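Local coordinates for adhesion G-protein coupled receptor G6 (Danio rerio, PDB 6V55) that probably serves as a cell-adhesion receptor involved in myelination, its calcium-binding extracellular region being built from several folded domains in series, at residues T3-V8 with P27-N32; G14-P19 with I108-V113; C31-Q36 with M91-N96; I45-F50 with V63-G68. All blocks are in the same frame, centred on the assembly; numbering follows the deposited sequence.

Contact 1 (T3-V8 with P27-N32); sequences TSCNVV and PSQSCN. With NAG (2-acetamido-2-deoxy-beta-D-glucopyranose), chain E.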
loop_
_atom_site.group_PDB
_atom_site.type_symbol
_atom_site.label_atom_id
_atom_site.label_comp_id
_atom_site.label_asym_id
_atom_site.label_seq_id
_atom_site.Cartn_x
_atom_site.Cartn_y
_atom_site.Cartn_z
ATOM N N THR A 3 -15.409 5.096 1.529
ATOM C CA THR A 3 -14.910 4.656 0.233
ATOM C C THR A 3 -13.656 5.454 -0.166
ATOM O O THR A 3 -13.416 5.694 -1.355
ATOM C CB THR A 3 -16.019 4.775 -0.885
ATOM O OG1 THR A 3 -15.450 4.507 -2.174
ATOM C CG2 THR A 3 -16.683 6.166 -0.902
ATOM N N SER A 4 -12.849 5.854 0.818
ATOM C CA SER A 4 -11.630 6.614 0.562
ATOM C C SER A 4 -10.408 5.870 1.076
ATOM O O SER A 4 -10.363 5.478 2.249
ATOM C CB SER A 4 -11.678 7.994 1.208
ATOM O OG SER A 4 -10.466 8.680 0.941
ATOM N N CYS A 5 -9.393 5.733 0.213
ATOM C CA CYS A 5 -8.165 5.032 0.577
ATOM C C CYS A 5 -6.942 5.964 0.593
ATOM O O CYS A 5 -5.809 5.494 0.494
ATOM C CB CYS A 5 -7.946 3.791 -0.328
ATOM S SG CYS A 5 -7.222 4.015 -2.026
ATOM N N ASN A 6 -7.131 7.275 0.758
ATOM C CA ASN A 6 -6.029 8.214 1.025
ATOM C C ASN A 6 -6.404 8.990 2.281
ATOM O O ASN A 6 -6.851 10.138 2.195
ATOM C CB ASN A 6 -5.760 9.152 -0.140
ATOM C CG ASN A 6 -5.155 8.442 -1.343
ATOM O OD1 ASN A 6 -3.947 8.535 -1.599
ATOM N ND2 ASN A 6 -5.997 7.731 -2.094
ATOM N N VAL A 7 -6.192 8.365 3.443
ATOM C CA VAL A 7 -6.632 8.893 4.728
ATOM C C VAL A 7 -5.439 9.007 5.675
ATOM O O VAL A 7 -4.338 8.528 5.399
ATOM C CB VAL A 7 -7.727 8.015 5.373
ATOM C CG1 VAL A 7 -9.101 8.351 4.815
ATOM C CG2 VAL A 7 -7.402 6.553 5.148
ATOM N N VAL A 8 -5.690 9.658 6.811
ATOM C CA VAL A 8 -4.766 9.728 7.938
ATOM C C VAL A 8 -5.485 9.141 9.144
ATOM O O VAL A 8 -6.521 9.667 9.569
ATOM C CB VAL A 8 -4.293 11.162 8.224
ATOM C CG1 VAL A 8 -3.552 11.231 9.555
ATOM C CG2 VAL A 8 -3.377 11.634 7.130
ATOM N N PRO A 27 -8.557 -2.269 -10.536
ATOM C CA PRO A 27 -7.289 -1.842 -11.131
ATOM C C PRO A 27 -7.007 -0.367 -10.865
ATOM O O PRO A 27 -7.882 0.387 -10.423
ATOM C CB PRO A 27 -7.493 -2.082 -12.630
ATOM C CG PRO A 27 -8.757 -2.791 -12.791
ATOM C CD PRO A 27 -9.557 -2.594 -11.568
ATOM N N SER A 28 -5.743 0.019 -11.134
ATOM C CA SER A 28 -5.268 1.410 -11.177
ATOM C C SER A 28 -5.492 2.180 -9.877
ATOM O O SER A 28 -5.789 3.375 -9.873
ATOM C CB SER A 28 -5.877 2.142 -12.353
ATOM O OG SER A 28 -5.920 1.249 -13.436
ATOM N N GLN A 29 -5.342 1.483 -8.768
ATOM C CA GLN A 29 -5.504 2.085 -7.464
ATOM C C GLN A 29 -4.277 2.893 -7.101
ATOM O O GLN A 29 -3.163 2.607 -7.557
ATOM C CB GLN A 29 -5.713 1.002 -6.417
ATOM C CG GLN A 29 -6.992 0.274 -6.550
ATOM C CD GLN A 29 -8.157 1.214 -6.587
ATOM O OE1 GLN A 29 -8.485 1.875 -5.594
ATOM N NE2 GLN A 29 -8.791 1.297 -7.739
ATOM N N SER A 30 -4.481 3.892 -6.246
ATOM C CA SER A 30 -3.338 4.523 -5.598
ATOM C C SER A 30 -3.774 4.980 -4.215
ATOM O O SER A 30 -4.540 5.940 -4.087
ATOM C CB SER A 30 -2.800 5.683 -6.407
ATOM O OG SER A 30 -2.095 6.533 -5.522
ATOM N N CYS A 31 -3.256 4.312 -3.191
ATOM C CA CYS A 31 -3.705 4.485 -1.827
ATOM C C CYS A 31 -2.543 4.945 -0.948
ATOM O O CYS A 31 -1.386 4.596 -1.198
ATOM C CB CYS A 31 -4.280 3.171 -1.330
ATOM S SG CYS A 31 -5.721 2.513 -2.241
ATOM N N ASN A 32 -2.860 5.738 0.094
ATOM C CA ASN A 32 -1.884 6.310 1.046
ATOM C C ASN A 32 -2.637 6.342 2.374
ATOM O O ASN A 32 -3.277 7.338 2.721
ATOM C CB ASN A 32 -1.376 7.700 0.613
ATOM C CG ASN A 32 -0.451 8.414 1.658
ATOM O OD1 ASN A 32 -0.028 7.841 2.648
ATOM N ND2 ASN A 32 -0.115 9.682 1.381
HETATM C C1 NAG E . 0.728 10.507 2.244
HETATM C C2 NAG E . 1.650 11.507 1.510
HETATM C C3 NAG E . 2.360 12.424 2.516
HETATM C C4 NAG E . 1.353 13.147 3.401
HETATM C C5 NAG E . 0.464 12.127 4.118
HETATM C C6 NAG E . -0.656 12.784 4.883
HETATM C C7 NAG E . 2.364 10.434 -0.586
HETATM C C8 NAG E . 3.525 9.852 -1.340
HETATM N N2 NAG E . 2.628 10.850 0.656
HETATM O O3 NAG E . 3.178 13.375 1.836
HETATM O O4 NAG E . 2.041 13.962 4.349
HETATM O O5 NAG E . -0.164 11.243 3.168
HETATM O O6 NAG E . -1.791 12.989 4.050
HETATM O O7 NAG E . 1.238 10.518 -1.077
HETATM O O HOH W 1 -2.237 10.812 -0.744
#

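Contact 2 (G14-P19 with I108-V113); sequences GSFTSP and ISYKQV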
loop_
_atom_site.group_PDB
_atom_site.type_symbol
_atom_site.label_atom_id
_atom_site.label_comp_id
_atom_site.label_asym_id
_atom_site.label_seq_id
_atom_site.Cartn_x
_atom_site.Cartn_y
_atom_site.Cartn_z
ATOM N N GLY A 14 -6.893 0.089 15.182
ATOM C CA GLY A 14 -7.938 -0.012 14.194
ATOM C C GLY A 14 -7.587 -0.992 13.104
ATOM O O GLY A 14 -6.704 -1.840 13.250
ATOM N N SER A 15 -8.302 -0.846 11.996
ATOM C CA SER A 15 -8.204 -1.758 10.876
ATOM C C SER A 15 -8.431 -0.970 9.596
ATOM O O SER A 15 -9.181 0.014 9.581
ATOM C CB SER A 15 -9.235 -2.878 10.999
ATOM O OG SER A 15 -8.760 -4.062 10.405
ATOM N N PHE A 16 -7.754 -1.391 8.530
ATOM C CA PHE A 16 -8.079 -0.919 7.195
ATOM C C PHE A 16 -7.790 -2.036 6.214
ATOM O O PHE A 16 -6.934 -2.890 6.459
ATOM C CB PHE A 16 -7.335 0.359 6.808
ATOM C CG PHE A 16 -5.841 0.234 6.757
ATOM C CD1 PHE A 16 -5.184 0.012 5.553
ATOM C CD2 PHE A 16 -5.085 0.448 7.895
ATOM C CE1 PHE A 16 -3.807 -0.073 5.511
ATOM C CE2 PHE A 16 -3.696 0.372 7.861
ATOM C CZ PHE A 16 -3.061 0.120 6.674
ATOM N N THR A 17 -8.542 -2.045 5.116
ATOM C CA THR A 17 -8.362 -3.037 4.071
ATOM C C THR A 17 -8.091 -2.340 2.748
ATOM O O THR A 17 -8.368 -1.148 2.576
ATOM C CB THR A 17 -9.582 -3.948 3.903
ATOM O OG1 THR A 17 -10.607 -3.252 3.193
ATOM C CG2 THR A 17 -10.150 -4.434 5.226
ATOM N N SER A 18 -7.579 -3.125 1.793
ATOM C CA SER A 18 -7.537 -2.719 0.389
ATOM C C SER A 18 -8.974 -2.568 -0.124
ATOM O O SER A 18 -9.882 -3.201 0.430
ATOM C CB SER A 18 -6.801 -3.776 -0.434
ATOM O OG SER A 18 -7.510 -5.010 -0.417
ATOM N N PRO A 19 -9.213 -1.704 -1.131
ATOM C CA PRO A 19 -10.594 -1.463 -1.601
ATOM C C PRO A 19 -11.250 -2.721 -2.146
ATOM O O PRO A 19 -10.580 -3.551 -2.763
ATOM C CB PRO A 19 -10.420 -0.396 -2.692
ATOM C CG PRO A 19 -8.923 -0.297 -2.941
ATOM C CD PRO A 19 -8.293 -0.677 -1.657
ATOM N N ILE A 108 -5.110 -5.087 7.098
ATOM C CA ILE A 108 -4.025 -4.660 7.971
ATOM C C ILE A 108 -4.621 -4.117 9.266
ATOM O O ILE A 108 -5.566 -3.320 9.238
ATOM C CB ILE A 108 -3.162 -3.596 7.273
ATOM C CG1 ILE A 108 -2.505 -4.174 6.017
ATOM C CG2 ILE A 108 -2.117 -2.999 8.205
ATOM C CD1 ILE A 108 -1.719 -3.120 5.244
ATOM N N SER A 109 -4.090 -4.563 10.399
ATOM C CA SER A 109 -4.428 -4.008 11.702
ATOM C C SER A 109 -3.293 -3.111 12.171
ATOM O O SER A 109 -2.126 -3.507 12.111
ATOM C CB SER A 109 -4.647 -5.121 12.719
ATOM O OG SER A 109 -3.406 -5.733 13.039
ATOM N N TYR A 110 -3.630 -1.913 12.646
ATOM C CA TYR A 110 -2.638 -1.009 13.202
ATOM C C TYR A 110 -2.890 -0.790 14.688
ATOM O O TYR A 110 -4.011 -0.920 15.181
ATOM C CB TYR A 110 -2.616 0.332 12.470
ATOM C CG TYR A 110 -3.871 1.179 12.538
ATOM C CD1 TYR A 110 -4.918 0.960 11.649
ATOM C CD2 TYR A 110 -3.981 2.240 13.448
ATOM C CE1 TYR A 110 -6.056 1.738 11.674
ATOM C CE2 TYR A 110 -5.125 3.036 13.480
ATOM C CZ TYR A 110 -6.165 2.771 12.586
ATOM O OH TYR A 110 -7.318 3.536 12.585
ATOM N N LYS A 111 -1.820 -0.427 15.389
ATOM C CA LYS A 111 -1.786 -0.418 16.844
ATOM C C LYS A 111 -0.764 0.622 17.284
ATOM O O LYS A 111 0.359 0.635 16.765
ATOM C CB LYS A 111 -1.410 -1.813 17.359
ATOM C CG LYS A 111 -1.871 -2.170 18.747
ATOM C CD LYS A 111 -0.893 -3.166 19.380
ATOM C CE LYS A 111 -1.591 -4.414 19.928
ATOM N NZ LYS A 111 -0.570 -5.389 20.407
ATOM N N GLN A 112 -1.162 1.510 18.201
ATOM C CA GLN A 112 -0.241 2.459 18.825
ATOM C C GLN A 112 0.453 1.781 20.008
ATOM O O GLN A 112 -0.204 1.346 20.963
ATOM C CB GLN A 112 -0.975 3.712 19.290
ATOM C CG GLN A 112 -1.528 4.560 18.174
ATOM C CD GLN A 112 -1.933 5.953 18.651
ATOM O OE1 GLN A 112 -1.695 6.318 19.808
ATOM N NE2 GLN A 112 -2.531 6.746 17.752
ATOM N N VAL A 113 1.778 1.686 19.935
ATOM C CA VAL A 113 2.592 0.997 20.925
ATOM C C VAL A 113 3.538 2.019 21.533
ATOM O O VAL A 113 4.212 2.754 20.799
ATOM C CB VAL A 113 3.371 -0.178 20.298
ATOM C CG1 VAL A 113 4.386 -0.779 21.298
ATOM C CG2 VAL A 113 2.410 -1.250 19.793
HETATM O O HOH W 2 -9.846 2.407 11.127
#

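Contact 3 (C31-Q36 with M91-N96); sequences CNWTIQ and MEVFFN. With NAG (2-acetamido-2-deoxy-beta-D-glucopyranose), chain E.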
loop_
_atom_site.group_PDB
_atom_site.type_symbol
_atom_site.label_atom_id
_atom_site.label_comp_id
_atom_site.label_asym_id
_atom_site.label_seq_id
_atom_site.Cartn_x
_atom_site.Cartn_y
_atom_site.Cartn_z
ATOM N N CYS A 31 -3.256 4.312 -3.191
ATOM C CA CYS A 31 -3.705 4.485 -1.827
ATOM C C CYS A 31 -2.543 4.945 -0.948
ATOM O O CYS A 31 -1.386 4.596 -1.198
ATOM C CB CYS A 31 -4.280 3.171 -1.330
ATOM S SG CYS A 31 -5.721 2.513 -2.241
ATOM N N ASN A 32 -2.860 5.738 0.094
ATOM C CA ASN A 32 -1.884 6.310 1.046
ATOM C C ASN A 32 -2.637 6.342 2.374
ATOM O O ASN A 32 -3.277 7.338 2.721
ATOM C CB ASN A 32 -1.376 7.700 0.613
ATOM C CG ASN A 32 -0.451 8.414 1.658
ATOM O OD1 ASN A 32 -0.028 7.841 2.648
ATOM N ND2 ASN A 32 -0.115 9.682 1.381
ATOM N N TRP A 33 -2.528 5.253 3.119
ATOM C CA TRP A 33 -2.904 5.230 4.522
ATOM C C TRP A 33 -1.708 5.683 5.350
ATOM O O TRP A 33 -0.729 4.941 5.483
ATOM C CB TRP A 33 -3.312 3.828 4.923
ATOM C CG TRP A 33 -4.455 3.262 4.155
ATOM C CD1 TRP A 33 -5.778 3.486 4.379
ATOM C CD2 TRP A 33 -4.384 2.322 3.080
ATOM N NE1 TRP A 33 -6.536 2.761 3.497
ATOM C CE2 TRP A 33 -5.702 2.039 2.690
ATOM C CE3 TRP A 33 -3.333 1.697 2.406
ATOM C CZ2 TRP A 33 -5.995 1.172 1.663
ATOM C CZ3 TRP A 33 -3.634 0.831 1.380
ATOM C CH2 TRP A 33 -4.947 0.574 1.028
ATOM N N THR A 34 -1.775 6.885 5.914
ATOM C CA THR A 34 -0.751 7.352 6.843
ATOM C C THR A 34 -1.266 7.168 8.270
ATOM O O THR A 34 -2.344 7.648 8.617
ATOM C CB THR A 34 -0.376 8.806 6.546
ATOM O OG1 THR A 34 0.534 8.837 5.438
ATOM C CG2 THR A 34 0.299 9.473 7.731
ATOM N N ILE A 35 -0.520 6.442 9.085
ATOM C CA ILE A 35 -0.910 6.176 10.463
ATOM C C ILE A 35 -0.044 7.029 11.371
ATOM O O ILE A 35 1.182 6.868 11.386
ATOM C CB ILE A 35 -0.755 4.697 10.817
ATOM C CG1 ILE A 35 -1.305 3.824 9.687
ATOM C CG2 ILE A 35 -1.441 4.444 12.121
ATOM C CD1 ILE A 35 -0.932 2.348 9.792
ATOM N N GLN A 36 -0.669 7.926 12.136
ATOM C CA GLN A 36 0.075 8.848 12.984
ATOM C C GLN A 36 -0.308 8.679 14.444
ATOM O O GLN A 36 -1.494 8.682 14.794
ATOM C CB GLN A 36 -0.131 10.293 12.565
ATOM C CG GLN A 36 0.899 11.199 13.183
ATOM C CD GLN A 36 1.068 12.476 12.415
ATOM O OE1 GLN A 36 2.148 13.076 12.417
ATOM N NE2 GLN A 36 0.005 12.898 11.728
ATOM N N MET A 91 3.731 5.759 10.499
ATOM C CA MET A 91 3.874 4.648 9.565
ATOM C C MET A 91 2.942 4.876 8.379
ATOM O O MET A 91 1.745 5.105 8.571
ATOM C CB MET A 91 3.547 3.313 10.231
ATOM C CG MET A 91 3.596 2.141 9.269
ATOM S SD MET A 91 5.162 1.279 9.384
ATOM C CE MET A 91 4.782 0.237 10.772
ATOM N N GLU A 92 3.481 4.791 7.159
ATOM C CA GLU A 92 2.722 5.010 5.931
ATOM C C GLU A 92 2.688 3.722 5.117
ATOM O O GLU A 92 3.733 3.099 4.901
ATOM C CB GLU A 92 3.342 6.152 5.113
ATOM C CG GLU A 92 3.555 7.416 5.938
ATOM C CD GLU A 92 3.916 8.640 5.116
ATOM O OE1 GLU A 92 4.449 8.506 3.994
ATOM O OE2 GLU A 92 3.663 9.761 5.599
ATOM N N VAL A 93 1.492 3.327 4.671
ATOM C CA VAL A 93 1.267 2.127 3.863
ATOM C C VAL A 93 0.688 2.552 2.518
ATOM O O VAL A 93 -0.416 3.104 2.463
ATOM C CB VAL A 93 0.311 1.141 4.550
ATOM C CG1 VAL A 93 0.005 -0.034 3.627
ATOM C CG2 VAL A 93 0.892 0.643 5.843
ATOM N N PHE A 94 1.403 2.264 1.437
ATOM C CA PHE A 94 0.934 2.578 0.096
ATOM C C PHE A 94 0.495 1.317 -0.617
ATOM O O PHE A 94 0.928 0.218 -0.276
ATOM C CB PHE A 94 2.019 3.251 -0.729
ATOM C CG PHE A 94 2.482 4.537 -0.151
ATOM C CD1 PHE A 94 1.777 5.702 -0.396
ATOM C CD2 PHE A 94 3.609 4.577 0.662
ATOM C CE1 PHE A 94 2.195 6.885 0.147
ATOM C CE2 PHE A 94 4.031 5.758 1.203
ATOM C CZ PHE A 94 3.323 6.919 0.946
ATOM N N PHE A 95 -0.367 1.486 -1.616
ATOM C CA PHE A 95 -0.786 0.371 -2.454
ATOM C C PHE A 95 -1.079 0.912 -3.842
ATOM O O PHE A 95 -1.798 1.907 -3.983
ATOM C CB PHE A 95 -2.009 -0.334 -1.869
ATOM C CG PHE A 95 -2.675 -1.324 -2.810
ATOM C CD1 PHE A 95 -1.962 -2.384 -3.378
ATOM C CD2 PHE A 95 -4.030 -1.205 -3.107
ATOM C CE1 PHE A 95 -2.597 -3.309 -4.232
ATOM C CE2 PHE A 95 -4.669 -2.129 -3.949
ATOM C CZ PHE A 95 -3.950 -3.181 -4.515
ATOM N N ASN A 96 -0.504 0.264 -4.859
ATOM C CA ASN A 96 -0.710 0.616 -6.262
ATOM C C ASN A 96 -0.969 -0.651 -7.069
ATOM O O ASN A 96 -0.234 -1.637 -6.933
ATOM C CB ASN A 96 0.498 1.357 -6.811
ATOM C CG ASN A 96 0.697 2.682 -6.144
ATOM O OD1 ASN A 96 -0.090 3.617 -6.344
ATOM N ND2 ASN A 96 1.742 2.784 -5.338
HETATM C C1 NAG E . 0.728 10.507 2.244
HETATM C C2 NAG E . 1.650 11.507 1.510
HETATM C C3 NAG E . 2.360 12.424 2.516
HETATM C C4 NAG E . 1.353 13.147 3.401
HETATM C C5 NAG E . 0.464 12.127 4.118
HETATM C C6 NAG E . -0.656 12.784 4.883
HETATM C C7 NAG E . 2.364 10.434 -0.586
HETATM C C8 NAG E . 3.525 9.852 -1.340
HETATM N N2 NAG E . 2.628 10.850 0.656
HETATM O O3 NAG E . 3.178 13.375 1.836
HETATM O O4 NAG E . 2.041 13.962 4.349
HETATM O O5 NAG E . -0.164 11.243 3.168
HETATM O O6 NAG E . -1.791 12.989 4.050
HETATM O O7 NAG E . 1.238 10.518 -1.077
HETATM O O HOH W 3 0.118 4.653 -3.747
#

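Contact 4 (I45-F50 with V63-G68); sequences ITFLDF and VVVKTG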
loop_
_atom_site.group_PDB
_atom_site.type_symbol
_atom_site.label_atom_id
_atom_site.label_comp_id
_atom_site.label_asym_id
_atom_site.label_seq_id
_atom_site.Cartn_x
_atom_site.Cartn_y
_atom_site.Cartn_z
ATOM N N ILE A 45 2.140 -2.356 12.597
ATOM C CA ILE A 45 1.119 -2.911 11.726
ATOM C C ILE A 45 1.265 -4.421 11.710
ATOM O O ILE A 45 2.310 -4.984 12.033
ATOM C CB ILE A 45 1.146 -2.354 10.286
ATOM C CG1 ILE A 45 2.380 -2.851 9.527
ATOM C CG2 ILE A 45 1.042 -0.837 10.273
ATOM C CD1 ILE A 45 2.361 -2.494 8.050
ATOM N N THR A 46 0.183 -5.088 11.333
ATOM C CA THR A 46 0.160 -6.535 11.171
ATOM C C THR A 46 -0.738 -6.815 9.978
ATOM O O THR A 46 -1.870 -6.323 9.918
ATOM C CB THR A 46 -0.353 -7.238 12.445
ATOM O OG1 THR A 46 0.674 -7.235 13.458
ATOM C CG2 THR A 46 -0.785 -8.686 12.160
ATOM N N PHE A 47 -0.217 -7.547 9.006
ATOM C CA PHE A 47 -1.030 -8.002 7.891
ATOM C C PHE A 47 -1.841 -9.200 8.361
ATOM O O PHE A 47 -1.279 -10.247 8.671
ATOM C CB PHE A 47 -0.149 -8.384 6.711
ATOM C CG PHE A 47 0.563 -7.219 6.057
ATOM C CD1 PHE A 47 0.047 -6.649 4.901
ATOM C CD2 PHE A 47 1.750 -6.715 6.579
ATOM C CE1 PHE A 47 0.686 -5.596 4.281
ATOM C CE2 PHE A 47 2.394 -5.650 5.986
ATOM C CZ PHE A 47 1.862 -5.093 4.829
ATOM N N LEU A 48 -3.157 -9.059 8.441
ATOM C CA LEU A 48 -3.978 -10.201 8.795
ATOM C C LEU A 48 -4.185 -11.143 7.619
ATOM O O LEU A 48 -4.516 -12.320 7.824
ATOM C CB LEU A 48 -5.327 -9.711 9.326
ATOM C CG LEU A 48 -5.206 -8.638 10.417
ATOM C CD1 LEU A 48 -6.566 -8.007 10.790
ATOM C CD2 LEU A 48 -4.544 -9.232 11.629
ATOM N N ASP A 49 -3.994 -10.645 6.402
ATOM C CA ASP A 49 -4.237 -11.338 5.144
ATOM C C ASP A 49 -3.600 -10.497 4.052
ATOM O O ASP A 49 -3.597 -9.271 4.157
ATOM C CB ASP A 49 -5.733 -11.497 4.872
ATOM C CG ASP A 49 -6.015 -12.482 3.769
ATOM O OD1 ASP A 49 -5.063 -13.208 3.394
ATOM O OD2 ASP A 49 -7.165 -12.513 3.259
ATOM N N PHE A 50 -3.050 -11.151 3.023
ATOM C CA PHE A 50 -2.306 -10.440 1.970
ATOM C C PHE A 50 -2.180 -11.346 0.755
ATOM O O PHE A 50 -1.457 -12.355 0.824
ATOM C CB PHE A 50 -0.893 -10.019 2.451
ATOM C CG PHE A 50 -0.075 -9.241 1.428
ATOM C CD1 PHE A 50 0.811 -9.890 0.543
ATOM C CD2 PHE A 50 -0.124 -7.855 1.405
ATOM C CE1 PHE A 50 1.554 -9.179 -0.382
ATOM C CE2 PHE A 50 0.634 -7.137 0.503
ATOM C CZ PHE A 50 1.475 -7.803 -0.391
ATOM N N VAL A 63 2.672 -3.248 -2.610
ATOM C CA VAL A 63 2.426 -2.515 -1.373
ATOM C C VAL A 63 3.782 -2.055 -0.869
ATOM O O VAL A 63 4.699 -2.873 -0.767
ATOM C CB VAL A 63 1.721 -3.382 -0.318
ATOM C CG1 VAL A 63 1.738 -2.720 1.063
ATOM C CG2 VAL A 63 0.313 -3.626 -0.733
ATOM N N VAL A 64 3.920 -0.752 -0.577
ATOM C CA VAL A 64 5.124 -0.183 0.034
ATOM C C VAL A 64 4.823 0.149 1.494
ATOM O O VAL A 64 3.824 0.818 1.781
ATOM C CB VAL A 64 5.584 1.074 -0.726
ATOM C CG1 VAL A 64 6.771 1.716 -0.032
ATOM C CG2 VAL A 64 5.937 0.737 -2.175
ATOM N N VAL A 65 5.660 -0.326 2.425
ATOM C CA VAL A 65 5.558 0.039 3.844
ATOM C C VAL A 65 6.706 0.982 4.188
ATOM O O VAL A 65 7.881 0.606 4.087
ATOM C CB VAL A 65 5.582 -1.182 4.774
ATOM C CG1 VAL A 65 5.436 -0.726 6.226
ATOM C CG2 VAL A 65 4.485 -2.164 4.402
ATOM N N LYS A 66 6.366 2.194 4.625
ATOM C CA LYS A 66 7.333 3.272 4.827
ATOM C C LYS A 66 7.366 3.647 6.307
ATOM O O LYS A 66 6.362 4.101 6.869
ATOM C CB LYS A 66 6.977 4.487 3.962
ATOM C CG LYS A 66 8.168 5.178 3.316
ATOM C CD LYS A 66 7.753 6.100 2.157
ATOM C CE LYS A 66 7.359 7.515 2.607
ATOM N NZ LYS A 66 6.599 8.288 1.533
ATOM N N THR A 67 8.504 3.446 6.944
ATOM C CA THR A 67 8.755 4.079 8.222
ATOM C C THR A 67 9.763 5.203 8.007
ATOM O O THR A 67 10.097 5.558 6.870
ATOM C CB THR A 67 9.207 3.050 9.250
ATOM O OG1 THR A 67 9.719 3.734 10.399
ATOM C CG2 THR A 67 10.252 2.120 8.667
ATOM N N GLY A 68 10.244 5.789 9.105
ATOM C CA GLY A 68 11.089 6.970 9.020
ATOM C C GLY A 68 12.472 6.713 8.464
ATOM O O GLY A 68 13.119 7.651 7.983
#

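Contact 1 (T3-V8 with P27-N32)
C5 and C31 are joined covalently, SG to SG at 2.1 Å, with a torsion of -79° about the sulfur-sulfur bond. SG of C5 lies between its own backbone N and carbonyl carbon (chi1 81°), which turns the sulfur across to the strand that starts at S30. Backbone bonds continue from there: N32 N donates to C5 O at 3.0 Å, and V7 N makes a weak bond to N32 O, an atom also approached by N6 CA in a CA-H...O contact. The N6 side chain adds a polar grip. Its ND2 points at S30 O, 3.1 Å away, the acceptor close to the amide plane and the N-H to oxygen line fairly straight at 160°. On the other branch, N6 OD1 receives a proton from a water that in turn accepts from N32 ND2, so the two amides, with planes nearly perpendicular, are bridged. N32 ND2 is bonded covalently to C1 of the N-acetylglucosamine, whose C6 lies 3.7 Å from V8 CG2, while N32 OD1 turns to T34. A disulfide that fastens the N-terminal segment to the early strand 30-36 is typical of the CUB domain.

Contact 2 (G14-P19 with I108-V113)
The G14 backbone lies across one face of the Y110 ring: G14 N sits over the ring centre, and G14 CA makes a CH-pi contact 3.9 Å from the Y110 centroid. G14, with no side chain, lets the ring lie this close. The F16 ring carries I108 on one face, I108 CB 4.0 Å from the F16 centroid, with I108 CG2 3.6 Å from F16 CZ; Y110 CD1 meets the F16 edge at CD2, 3.8 Å off. Both aromatic groups have CG between the backbone N and the carbonyl carbon (chi1 62° for F16, 63° for Y110), which leans each ring toward the opposite strand. A water gives a proton to S15 O and lies 3.1 Å from Y110 OH. An alanine in place of Y110 would strip the ring from the G14 backbone and the F16 edge and would probably open a gap there, the water losing its second partner. Behind these contacts edge strand 13-17 pairs antiparallel with strand 105-114, one margin of a four-stranded sheet in the CUB sandwich. F16 and I108 exchange two nearly straight backbone bonds, F16 N to I108 O at 3.0 Å and I108 N to F16 O at 2.9 Å; G14 and Y110 exchange two more bent ones. Farther out, L9 and I35 touch both F16 and Y110, and W33 stacks on F16. On the other face S15 OG is hydrogen-bonded to H107 NE2.

Contact 3 (C31-Q36 with M91-N96)
C31, W33 and I35 pair with F95, V93 and M91 as antiparallel hydrogen-bonded pairs, six backbone bonds in all, the axes 167° apart in direction. I35 N to M91 O is short at 2.7 Å, and V93 N to W33 O is almost straight (175°). On the face shared by W33, V93 and F95, the indole edge does the touching: W33 CE3 lies 3.2 Å from V93 O and W33 CZ3 3.8 Å from F95 CB. The F95 ring meets Y25 and F106 edge to face. On the other face F94, its CG anti to the carbonyl carbon (chi1 -61°), brings CE1 to 3.4 Å from N32 CG; F94 CE1 also lies 3.6 Å from NAG C8, the acetamido methyl. If F94 gave way to an alanine, the sugar's acetamido group would probably lose its apolar rest and be likelier to turn. T34 OG1 donates to N32 OD1 at 3.0 Å, which probably helps fix the rotation of the glycosylated amide, while E92 runs alongside T34 and reaches K66 in a long, weak ion pair. Two chemistries follow: an apolar face turned inside the CUB sandwich, and a face of polar groups and F94 that carries the glycan.

Contact 4 (I45-F50 with V63-G68)
The F47 and F50 rings meet the 63-66 strand edge-on. V65 CG2 lies in the F47 ring plane, 4.0 Å from CZ, and V63 CG1 stands near the same edge at a longer 4.4 Å from F47 CE1. At the F50 edge comes V63 CG2, 3.7 Å from CE2, the ring and the valine sliding past each other in opposite directions. I108 packs on F47, whereas F74 and A79 pack on F50. With CG anti to its backbone N, chi1 -178° carries the F50 ring out from its strand toward V63. I45 meets V65 tip to tip, I45 CD1 to V65 CG1 at 4.0 Å. Strands 45-47 and 63-66 belong to the two sheets of the sandwich, their axes 11.2 Å apart at closest approach and 159° apart in direction. L48 and D49 both face H107 in a classic beta bulge; the extra residue is consistent with F47 and F50, three positions apart, both pointing toward the other strand. Outside, the D49 carboxylate is held by K104 in a salt bridge and by Y21 OH. Between the segments the contact is wholly apolar, methyls against ring edges and methyls, implying that hydrophobic packing holds the two CUB sheets together here.

How the contacts relate
From the N terminus, contact 1 closes a short loop by tying the first residues to the strand at 30-32. Contact 2 opens inside that loop, at 14-19, and closes last, at 108-113, so the two cross along the chain. Contact 3 begins where contact 1 ends, sharing C31 and N32 and the glycan, and lies nested within contact 2; contact 4 in turn is nested within contact 3. Contact 3 pairs two strands of the sheet containing 30-36 and 90-96, contact 1 ties the N-terminal loop to its strand 30-36, contact 2 pairs strands 13-17 and 105-114 of the other sheet, and contact 4 spans the two inside one CUB domain.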